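PDB 3TZL: tryptophan--tRNA ligase from Campylobacter jejuni subsp. jejuni, which probably catalyses the ATP-dependent attachment of tryptophan to tRNA(Trp), as expected of a class I aminoacyl-tRNA synthetase. Local coordinates for residues A65-S69 and L70-P74; G247-E250 and L251-Y255; L298-G301 and A302-R306. All blocks are in the same frame, centred on the assembly; numbering follows the deposited sequence.

Contact 1: A65-S69 and L70-P74; sequences AAFLS and LGIDP
Phe67 and Ile72 run alongside each other in the same direction where helix 53-70 gives out, with Phe67 CB 3.5 Å from Ile72 CD1. Ile72 CG1 sits anti to its own carbonyl carbon (chi1 -74°), which turns the chain back over the last helical turn and brings the CD1 methyl obliquely to the root of the Phe67 ring. Leu70 is close-packed too, its CG and CD1 each 3.3 Å from Ala66 O. Within the buried helix, Ser69 OG donates to Ala65 O at 2.7 Å, approaching the carbonyl plane from the face opposite to Ser69 N. This tight part is buried: Phe67 also meets Pro12 of the predicted HIGH region, and Leu70 meets Tyr21 and Phe204. The helix end is a Schellman motif. Ile72 N makes a nearly straight hydrogen bond (165°) of 3.0 Å to Phe67 O, and Gly71 N reaches Leu68 O at 3.2 Å from above the carbonyl plane. Gly71 has a phi of 138°, at which a beta carbon would collide with the carbonyl oxygen of Leu70. The turn lies in the beta-alpha-beta crossover of the Rossmann-type core, between strands 36-41 and 78-81. Beyond it the packing slackens, with Gly71, Asp73 and Pro74 partly exposed. Here the Pro74 ring lies across the end of Leu68, Pro74 CG being 3.7 Å from Leu68 CD2. Gln32 bonds Gly71 O and Asp73 N through the two ends of its amide.

Contact 2: G247-E250 and L251-Y255; sequences GQKE and LQIRY
Regular alpha-helical hydrogen bonds join Gly247-Glu250 to Leu251-Tyr255, from Leu251 N to Gly247 O through to Arg254 N to Glu250 O, the second of them short, Gln252 N to Gln248 O 2.7 Å, and the last long, Arg254 N to Glu250 O 3.3 Å. The helix, 245-257, is amphipathic and follows the predicted KMSKS region in the chain; the helical region around it corresponds to the part that in relatives recognises the anticodon, and probably does so here, well away from the active site. On the buried face Leu251 packs against Phe236 and Ala239 on one helix and Phe265 and Tyr268 on another, while the Tyr255 ring stacks on Phe265 and meets Phe236 edge-to-face. The outer face is looser. Lys249 CG lies anti to the backbone N (chi1 -171°) and the chain then bends at chi2 (50°), which carries it obliquely across the extended Gln252 side chain. Their ends approach without a polar bond: Lys249 NZ is 3.8 Å from Gln252 NE2, and both nitrogens carry hydrogens. The amide nitrogen is instead hydrogen-bonded to Glu256 OE1, one turn further on. Ile253 leans its branch over the preceding turn, with CG1 3.2 Å from Lys249 O and CD1 3.5 Å from the same oxygen, so that this carbonyl lies against aliphatic carbon as well as accepting Ile253 N. The Arg254 chain bends at chi3 (66°), beyond CG, and its guanidinium forms a salt bridge with Glu260 through NH2 and a cation-pi contact with Tyr268. Nearer its root, Arg254 CG lies 3.4 Å from Glu250 O, the carbonyl that accepts its own backbone N-H.

Contact 3: L298-G301 and A302-R306; sequences LDFG and ATKAR
In the first half of the long C-terminal helix 291-320, Phe300 and Lys304 form an i to i+4 CH-pi pair on the side that meets the turn before strand 78-81. Lys304 CE stands over one face of the ring, 4.0 Å from the Phe300 ring centroid and 28° off its normal, with Phe300 CZ the nearest atom at 3.5 Å. A bend at chi3 (-74°) folds the lysine over the ring, while NZ goes on to hydrogen-bond Pro74 O and Ser77 O. Thr303 OG1 donates to Phe300 O at 2.9 Å, its chi1 of 73° placing it between the backbone N and the carbonyl carbon. Its methyl is tightly placed, CG2 lying 3.1 Å from Asp299 O. That carbonyl also accepts Thr303 N and a water at 3.2 Å; the water in turn takes a bond from Arg306 NH2 at 3.0 Å, in the guanidinium plane. On the inner side Leu298 and Ala305 face strand 78-81. The carbon next to an ammonium group carries polarised hydrogens, so the ring is likely to draw more from CE than it would from a neutral chain.

In the fold
Following the chain from the N terminus, the three contacts come in series: each joins two consecutive segments, so none closes a long loop, encloses another or crosses one. Contact 1 turns helix 53-70 toward strand 78-81 of the parallel sheet. Contact 2 comes much later, on helix 245-257 at one end of the molecule, its nearest atoms about 18 Å from those of contact 1. Contact 3 lies on the last helix, 291-320, on the other side of the chain's centre, with about 33 Å between its nearest atoms and those of contact 2. Contacts 1 and 3 meet at Pro74 O, which packs on Phe300 CE2 at 3.4 Å besides its bond to Lys304, and so tie the C-terminal helix to the end of the crossover.

Contact 1: A65-S69 and L70-P74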
ATOM      1  N   ALA B  65       5.776  21.792 -12.714  1.00 37.95           N
ATOM      2  CA  ALA B  65       6.200  23.021 -13.407  1.00 37.26           C
ATOM      3  C   ALA B  65       5.003  23.832 -13.886  1.00 36.93           C
ATOM      4  O   ALA B  65       4.981  25.057 -13.747  1.00 37.00           O
ATOM      5  CB  ALA B  65       7.117  22.697 -14.579  1.00 33.86           C
ATOM      6  N   ALA B  66       3.997  23.154 -14.425  1.00 32.47           N
ATOM      7  CA  ALA B  66       2.809  23.854 -14.908  1.00 34.53           C
ATOM      8  C   ALA B  66       2.046  24.564 -13.785  1.00 36.03           C
ATOM      9  O   ALA B  66       1.626  25.715 -13.931  1.00 32.65           O
ATOM     10  CB  ALA B  66       1.886  22.896 -15.640  1.00 32.85           C
ATOM     11  N   PHE B  67       1.847  23.889 -12.658  1.00 34.97           N
ATOM     12  CA  PHE B  67       1.021  24.512 -11.627  1.00 36.36           C
ATOM     13  C   PHE B  67       1.762  25.657 -10.940  1.00 38.46           C
ATOM     14  O   PHE B  67       1.184  26.698 -10.621  1.00 37.33           O
ATOM     15  CB  PHE B  67       0.470  23.476 -10.644  1.00 35.54           C
ATOM     16  CG  PHE B  67      -0.601  22.588 -11.244  1.00 37.55           C
ATOM     17  CD1 PHE B  67      -1.877  23.069 -11.464  1.00 40.68           C
ATOM     18  CD2 PHE B  67      -0.326  21.275 -11.579  1.00 39.12           C
ATOM     19  CE1 PHE B  67      -2.865  22.252 -12.020  1.00 39.67           C
ATOM     20  CE2 PHE B  67      -1.292  20.457 -12.145  1.00 38.12           C
ATOM     21  CZ  PHE B  67      -2.567  20.946 -12.360  1.00 39.38           C
ATOM     22  N   LEU B  68       3.056  25.471 -10.727  1.00 38.66           N
ATOM     23  CA  LEU B  68       3.877  26.549 -10.211  1.00 37.52           C
ATOM     24  C   LEU B  68       3.844  27.734 -11.168  1.00 37.11           C
ATOM     25  O   LEU B  68       3.628  28.876 -10.745  1.00 37.50           O
ATOM     26  CB  LEU B  68       5.306  26.060  -9.988  1.00 39.28           C
ATOM     27  CG  LEU B  68       5.414  25.106  -8.805  1.00 41.09           C
ATOM     28  CD1 LEU B  68       6.794  24.499  -8.749  1.00 44.19           C
ATOM     29  CD2 LEU B  68       5.109  25.841  -7.519  1.00 42.54           C
ATOM     30  N   SER B  69       4.026  27.461 -12.461  1.00 34.12           N
ATOM     31  CA  SER B  69       4.033  28.526 -13.472  1.00 38.69           C
ATOM     32  C   SER B  69       2.744  29.336 -13.537  1.00 39.33           C
ATOM     33  O   SER B  69       2.773  30.532 -13.815  1.00 43.53           O
ATOM     34  CB  SER B  69       4.317  27.947 -14.851  1.00 39.29           C
ATOM     35  OG  SER B  69       5.624  27.444 -14.849  1.00 48.23           O
ATOM     36  N   LEU B  70       1.618  28.677 -13.286  1.00 40.35           N
ATOM     37  CA  LEU B  70       0.315  29.313 -13.413  1.00 38.48           C
ATOM     38  C   LEU B  70      -0.155  29.963 -12.102  1.00 40.86           C
ATOM     39  O   LEU B  70      -1.190  30.620 -12.074  1.00 41.46           O
ATOM     40  CB  LEU B  70      -0.709  28.312 -13.948  1.00 35.21           C
ATOM     41  CG  LEU B  70      -0.438  27.884 -15.396  1.00 37.56           C
ATOM     42  CD1 LEU B  70      -1.094  26.539 -15.702  1.00 35.16           C
ATOM     43  CD2 LEU B  70      -0.974  28.940 -16.348  1.00 39.11           C
ATOM     44  N   GLY B  71       0.600  29.789 -11.018  1.00 42.47           N
ATOM     45  CA  GLY B  71       0.336  30.583  -9.825  1.00 42.11           C
ATOM     46  C   GLY B  71       0.386  29.922  -8.458  1.00 39.49           C
ATOM     47  O   GLY B  71       0.219  30.586  -7.431  1.00 36.53           O
ATOM     48  N   ILE B  72       0.601  28.618  -8.415  1.00 37.65           N
ATOM     49  CA  ILE B  72       0.686  27.996  -7.106  1.00 41.12           C
ATOM     50  C   ILE B  72       1.860  28.578  -6.342  1.00 43.31           C
ATOM     51  O   ILE B  72       2.992  28.616  -6.833  1.00 47.48           O
ATOM     52  CB  ILE B  72       0.780  26.481  -7.179  1.00 41.23           C
ATOM     53  CG1 ILE B  72      -0.583  25.913  -7.561  1.00 43.95           C
ATOM     54  CG2 ILE B  72       1.224  25.930  -5.839  1.00 37.26           C
ATOM     55  CD1 ILE B  72      -0.645  24.389  -7.452  1.00 51.07           C
ATOM     56  N   ASP B  73       1.570  29.066  -5.148  1.00 42.25           N
ATOM     57  CA  ASP B  73       2.557  29.792  -4.376  1.00 44.56           C
ATOM     58  C   ASP B  73       3.054  28.909  -3.234  1.00 42.21           C
ATOM     59  O   ASP B  73       2.348  28.736  -2.243  1.00 40.66           O
ATOM     60  CB  ASP B  73       1.921  31.071  -3.835  1.00 47.14           C
ATOM     61  CG  ASP B  73       2.928  32.013  -3.211  1.00 55.64           C
ATOM     62  OD1 ASP B  73       3.962  31.540  -2.689  1.00 57.89           O
ATOM     63  OD2 ASP B  73       2.670  33.236  -3.236  1.00 58.05           O
ATOM     64  N   PRO B  74       4.281  28.377  -3.366  1.00 42.17           N
ATOM     65  CA  PRO B  74       4.901  27.435  -2.422  1.00 45.49           C
ATOM     66  C   PRO B  74       5.033  28.007  -1.016  1.00 48.12           C
ATOM     67  O   PRO B  74       5.113  27.249  -0.046  1.00 47.17           O
ATOM     68  CB  PRO B  74       6.298  27.209  -3.009  1.00 44.41           C
ATOM     69  CG  PRO B  74       6.208  27.621  -4.420  1.00 44.21           C
ATOM     70  CD  PRO B  74       5.187  28.718  -4.476  1.00 41.59           C
TER

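Contact 2: G247-E250 and L251-Y255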
ATOM      1  N   GLY B 247     -11.523  46.235 -22.371  1.00 63.29           N
ATOM      2  CA  GLY B 247     -10.777  45.565 -23.421  1.00 58.58           C
ATOM      3  C   GLY B 247     -11.744  44.894 -24.382  1.00 54.46           C
ATOM      4  O   GLY B 247     -11.581  44.972 -25.605  1.00 48.80           O
ATOM      5  N   GLN B 248     -12.764  44.248 -23.815  1.00 53.46           N
ATOM      6  CA  GLN B 248     -13.783  43.561 -24.598  1.00 57.32           C
ATOM      7  C   GLN B 248     -14.559  44.583 -25.386  1.00 57.91           C
ATOM      8  O   GLN B 248     -14.881  44.388 -26.567  1.00 56.79           O
ATOM      9  CB  GLN B 248     -14.740  42.795 -23.683  1.00 58.10           C
ATOM     10  CG  GLN B 248     -14.060  41.834 -22.738  1.00 58.98           C
ATOM     11  CD  GLN B 248     -15.036  41.164 -21.784  1.00 62.57           C
ATOM     12  OE1 GLN B 248     -16.243  41.393 -21.847  1.00 64.68           O
ATOM     13  NE2 GLN B 248     -14.510  40.336 -20.889  1.00 63.26           N
ATOM     14  N   LYS B 249     -14.848  45.692 -24.723  1.00 61.26           N
ATOM     15  CA  LYS B 249     -15.579  46.784 -25.343  1.00 60.32           C
ATOM     16  C   LYS B 249     -14.832  47.324 -26.561  1.00 54.48           C
ATOM     17  O   LYS B 249     -15.438  47.576 -27.607  1.00 56.09           O
ATOM     18  CB  LYS B 249     -15.815  47.892 -24.320  1.00 63.54           C
ATOM     19  CG  LYS B 249     -16.746  48.970 -24.818  1.00 69.04           C
ATOM     20  CD  LYS B 249     -18.018  48.353 -25.383  1.00 72.03           C
ATOM     21  CE  LYS B 249     -18.853  49.411 -26.078  1.00 73.56           C
ATOM     22  NZ  LYS B 249     -20.166  48.891 -26.574  1.00 74.84           N
ATOM     23  N   GLU B 250     -13.521  47.507 -26.435  1.00 54.39           N
ATOM     24  CA  GLU B 250     -12.729  47.977 -27.570  1.00 62.29           C
ATOM     25  C   GLU B 250     -12.715  46.956 -28.713  1.00 60.00           C
ATOM     26  O   GLU B 250     -12.760  47.335 -29.883  1.00 62.48           O
ATOM     27  CB  GLU B 250     -11.311  48.356 -27.141  1.00 71.73           C
ATOM     28  CG  GLU B 250     -11.245  49.642 -26.332  1.00 83.86           C
ATOM     29  CD  GLU B 250      -9.841  49.975 -25.854  1.00 91.03           C
ATOM     30  OE1 GLU B 250      -8.941  49.114 -25.993  1.00 90.73           O
ATOM     31  OE2 GLU B 250      -9.645  51.098 -25.334  1.00 94.72           O
ATOM     32  N   LEU B 251     -12.663  45.668 -28.381  1.00 54.73           N
ATOM     33  CA  LEU B 251     -12.779  44.627 -29.410  1.00 50.93           C
ATOM     34  C   LEU B 251     -14.168  44.635 -30.053  1.00 54.72           C
ATOM     35  O   LEU B 251     -14.309  44.560 -31.273  1.00 53.99           O
ATOM     36  CB  LEU B 251     -12.480  43.240 -28.839  1.00 44.45           C
ATOM     37  CG  LEU B 251     -12.585  42.032 -29.783  1.00 46.41           C
ATOM     38  CD1 LEU B 251     -11.682  42.219 -30.984  1.00 47.92           C
ATOM     39  CD2 LEU B 251     -12.174  40.771 -29.066  1.00 42.02           C
ATOM     40  N   GLN B 252     -15.194  44.722 -29.220  1.00 56.33           N
ATOM     41  CA  GLN B 252     -16.567  44.738 -29.709  1.00 55.38           C
ATOM     42  C   GLN B 252     -16.821  45.902 -30.658  1.00 51.75           C
ATOM     43  O   GLN B 252     -17.598  45.781 -31.609  1.00 51.16           O
ATOM     44  CB  GLN B 252     -17.522  44.792 -28.526  1.00 55.52           C
ATOM     45  CG  GLN B 252     -18.986  44.869 -28.886  1.00 58.40           C
ATOM     46  CD  GLN B 252     -19.853  44.938 -27.642  1.00 63.12           C
ATOM     47  OE1 GLN B 252     -19.400  44.595 -26.533  1.00 63.15           O
ATOM     48  NE2 GLN B 252     -21.097  45.386 -27.806  1.00 62.12           N
ATOM     49  N   ILE B 253     -16.156  47.023 -30.402  1.00 50.44           N
ATOM     50  CA  ILE B 253     -16.291  48.190 -31.263  1.00 55.50           C
ATOM     51  C   ILE B 253     -15.689  47.838 -32.613  1.00 58.40           C
ATOM     52  O   ILE B 253     -16.230  48.210 -33.660  1.00 62.65           O
ATOM     53  CB  ILE B 253     -15.574  49.417 -30.665  1.00 59.51           C
ATOM     54  CG1 ILE B 253     -16.398  50.013 -29.519  1.00 68.66           C
ATOM     55  CG2 ILE B 253     -15.308  50.473 -31.720  1.00 54.34           C
ATOM     56  CD1 ILE B 253     -15.590  50.911 -28.590  1.00 71.27           C
ATOM     57  N   ARG B 254     -14.577  47.102 -32.579  1.00 53.25           N
ATOM     58  CA  ARG B 254     -13.894  46.683 -33.801  1.00 54.99           C
ATOM     59  C   ARG B 254     -14.768  45.735 -34.619  1.00 51.62           C
ATOM     60  O   ARG B 254     -14.807  45.832 -35.849  1.00 49.11           O
ATOM     61  CB  ARG B 254     -12.529  46.065 -33.472  1.00 51.55           C
ATOM     62  CG  ARG B 254     -11.493  47.101 -33.048  1.00 53.76           C
ATOM     63  CD  ARG B 254     -10.283  46.457 -32.391  1.00 55.26           C
ATOM     64  NE  ARG B 254      -9.513  45.638 -33.321  1.00 55.44           N
ATOM     65  CZ  ARG B 254      -8.487  44.874 -32.960  1.00 59.42           C
ATOM     66  NH1 ARG B 254      -8.100  44.826 -31.688  1.00 54.61           N
ATOM     67  NH2 ARG B 254      -7.844  44.154 -33.872  1.00 60.81           N
ATOM     68  N   TYR B 255     -15.477  44.844 -33.926  1.00 50.24           N
ATOM     69  CA  TYR B 255     -16.460  43.954 -34.551  1.00 51.94           C
ATOM     70  C   TYR B 255     -17.610  44.712 -35.208  1.00 58.18           C
ATOM     71  O   TYR B 255     -17.879  44.532 -36.396  1.00 62.83           O
ATOM     72  CB  TYR B 255     -17.021  42.963 -33.527  1.00 48.51           C
ATOM     73  CG  TYR B 255     -16.255  41.653 -33.418  1.00 48.44           C
ATOM     74  CD1 TYR B 255     -16.872  40.446 -33.727  1.00 45.85           C
ATOM     75  CD2 TYR B 255     -14.922  41.621 -33.004  1.00 47.26           C
ATOM     76  CE1 TYR B 255     -16.203  39.248 -33.630  1.00 44.22           C
ATOM     77  CE2 TYR B 255     -14.227  40.407 -32.898  1.00 44.62           C
ATOM     78  CZ  TYR B 255     -14.883  39.224 -33.219  1.00 44.28           C
ATOM     79  OH  TYR B 255     -14.245  38.004 -33.129  1.00 40.88           O
TER

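Contact 3: L298-G301 and A302-R306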
ATOM      1  N   LEU B 298       9.848  21.501  -4.786  1.00 33.37           N
ATOM      2  CA  LEU B 298       9.142  20.295  -4.377  1.00 37.52           C
ATOM      3  C   LEU B 298       9.662  19.765  -3.036  1.00 34.83           C
ATOM      4  O   LEU B 298       8.888  19.258  -2.236  1.00 31.31           O
ATOM      5  CB  LEU B 298       9.243  19.214  -5.458  1.00 35.04           C
ATOM      6  CG  LEU B 298       8.426  19.579  -6.699  1.00 38.50           C
ATOM      7  CD1 LEU B 298       8.601  18.549  -7.821  1.00 39.75           C
ATOM      8  CD2 LEU B 298       6.963  19.741  -6.307  1.00 34.73           C
ATOM      9  N   ASP B 299      10.968  19.887  -2.799  1.00 42.68           N
ATOM     10  CA  ASP B 299      11.554  19.405  -1.546  1.00 45.49           C
ATOM     11  C   ASP B 299      11.050  20.216  -0.372  1.00 42.31           C
ATOM     12  O   ASP B 299      10.737  19.673   0.665  1.00 43.32           O
ATOM     13  CB  ASP B 299      13.078  19.437  -1.592  1.00 51.70           C
ATOM     14  CG  ASP B 299      13.651  18.246  -2.326  1.00 57.95           C
ATOM     15  OD1 ASP B 299      12.921  17.240  -2.463  1.00 59.15           O
ATOM     16  OD2 ASP B 299      14.824  18.312  -2.762  1.00 62.90           O
ATOM     17  N   PHE B 300      10.947  21.522  -0.564  1.00 38.63           N
ATOM     18  CA  PHE B 300      10.388  22.403   0.448  1.00 39.88           C
ATOM     19  C   PHE B 300       8.934  22.080   0.779  1.00 39.99           C
ATOM     20  O   PHE B 300       8.567  22.008   1.959  1.00 38.25           O
ATOM     21  CB  PHE B 300      10.517  23.858  -0.004  1.00 37.00           C
ATOM     22  CG  PHE B 300       9.784  24.833   0.857  1.00 39.62           C
ATOM     23  CD1 PHE B 300       9.922  24.808   2.231  1.00 37.83           C
ATOM     24  CD2 PHE B 300       8.988  25.811   0.287  1.00 42.76           C
ATOM     25  CE1 PHE B 300       9.254  25.736   3.031  1.00 40.83           C
ATOM     26  CE2 PHE B 300       8.322  26.738   1.075  1.00 45.98           C
ATOM     27  CZ  PHE B 300       8.459  26.703   2.456  1.00 39.90           C
ATOM     28  N   GLY B 301       8.109  21.910  -0.255  1.00 36.61           N
ATOM     29  CA  GLY B 301       6.713  21.552  -0.060  1.00 35.68           C
ATOM     30  C   GLY B 301       6.613  20.252   0.719  1.00 36.84           C
ATOM     31  O   GLY B 301       5.837  20.140   1.677  1.00 34.15           O
ATOM     32  N   ALA B 302       7.430  19.281   0.323  1.00 33.59           N
ATOM     33  CA  ALA B 302       7.408  17.973   0.965  1.00 35.28           C
ATOM     34  C   ALA B 302       7.745  18.051   2.455  1.00 35.82           C
ATOM     35  O   ALA B 302       7.157  17.326   3.239  1.00 35.34           O
ATOM     36  CB  ALA B 302       8.314  16.989   0.243  1.00 31.46           C
ATOM     37  N   THR B 303       8.642  18.955   2.856  1.00 34.08           N
ATOM     38  CA  THR B 303       9.004  19.053   4.271  1.00 36.56           C
ATOM     39  C   THR B 303       7.854  19.576   5.118  1.00 37.82           C
ATOM     40  O   THR B 303       7.709  19.200   6.283  1.00 37.41           O
ATOM     41  CB  THR B 303      10.252  19.944   4.547  1.00 58.67           C
ATOM     42  OG1 THR B 303       9.918  21.331   4.377  1.00 59.66           O
ATOM     43  CG2 THR B 303      11.417  19.556   3.647  1.00 56.92           C
ATOM     44  N   LYS B 304       7.047  20.454   4.539  1.00 35.62           N
ATOM     45  CA  LYS B 304       5.917  21.015   5.269  1.00 36.81           C
ATOM     46  C   LYS B 304       4.820  19.960   5.425  1.00 39.43           C
ATOM     47  O   LYS B 304       4.220  19.824   6.491  1.00 42.32           O
ATOM     48  CB  LYS B 304       5.391  22.270   4.567  1.00 37.25           C
ATOM     49  CG  LYS B 304       6.362  23.461   4.652  1.00 40.54           C
ATOM     50  CD  LYS B 304       5.682  24.785   4.294  1.00 38.80           C
ATOM     51  CE  LYS B 304       5.425  24.910   2.780  1.00 37.00           C
ATOM     52  NZ  LYS B 304       4.730  26.206   2.496  1.00 40.35           N
ATOM     53  N   ALA B 305       4.575  19.202   4.361  1.00 32.79           N
ATOM     54  CA  ALA B 305       3.551  18.171   4.403  1.00 34.30           C
ATOM     55  C   ALA B 305       4.018  17.006   5.276  1.00 35.27           C
ATOM     56  O   ALA B 305       3.239  16.478   6.061  1.00 32.00           O
ATOM     57  CB  ALA B 305       3.211  17.691   3.004  1.00 31.68           C
ATOM     58  N   ARG B 306       5.290  16.622   5.137  1.00 35.11           N
ATOM     59  CA  ARG B 306       5.866  15.498   5.890  1.00 36.12           C
ATOM     60  C   ARG B 306       5.826  15.721   7.409  1.00 34.21           C
ATOM     61  O   ARG B 306       5.630  14.786   8.171  1.00 32.85           O
ATOM     62  CB  ARG B 306       7.298  15.207   5.413  1.00 36.26           C
ATOM     63  CG  ARG B 306       8.083  14.179   6.205  1.00 41.75           C
ATOM     64  CD  ARG B 306       9.513  14.008   5.653  1.00 40.13           C
ATOM     65  NE  ARG B 306       9.520  13.699   4.218  1.00 40.18           N
ATOM     66  CZ  ARG B 306      10.052  14.492   3.289  1.00 39.64           C
ATOM     67  NH1 ARG B 306      10.010  14.153   2.004  1.00 37.64           N
ATOM     68  NH2 ARG B 306      10.621  15.629   3.647  1.00 37.81           N
TER
HETATM   69  O   HOH W   1      11.896  16.697   1.119  1.00 42.04           O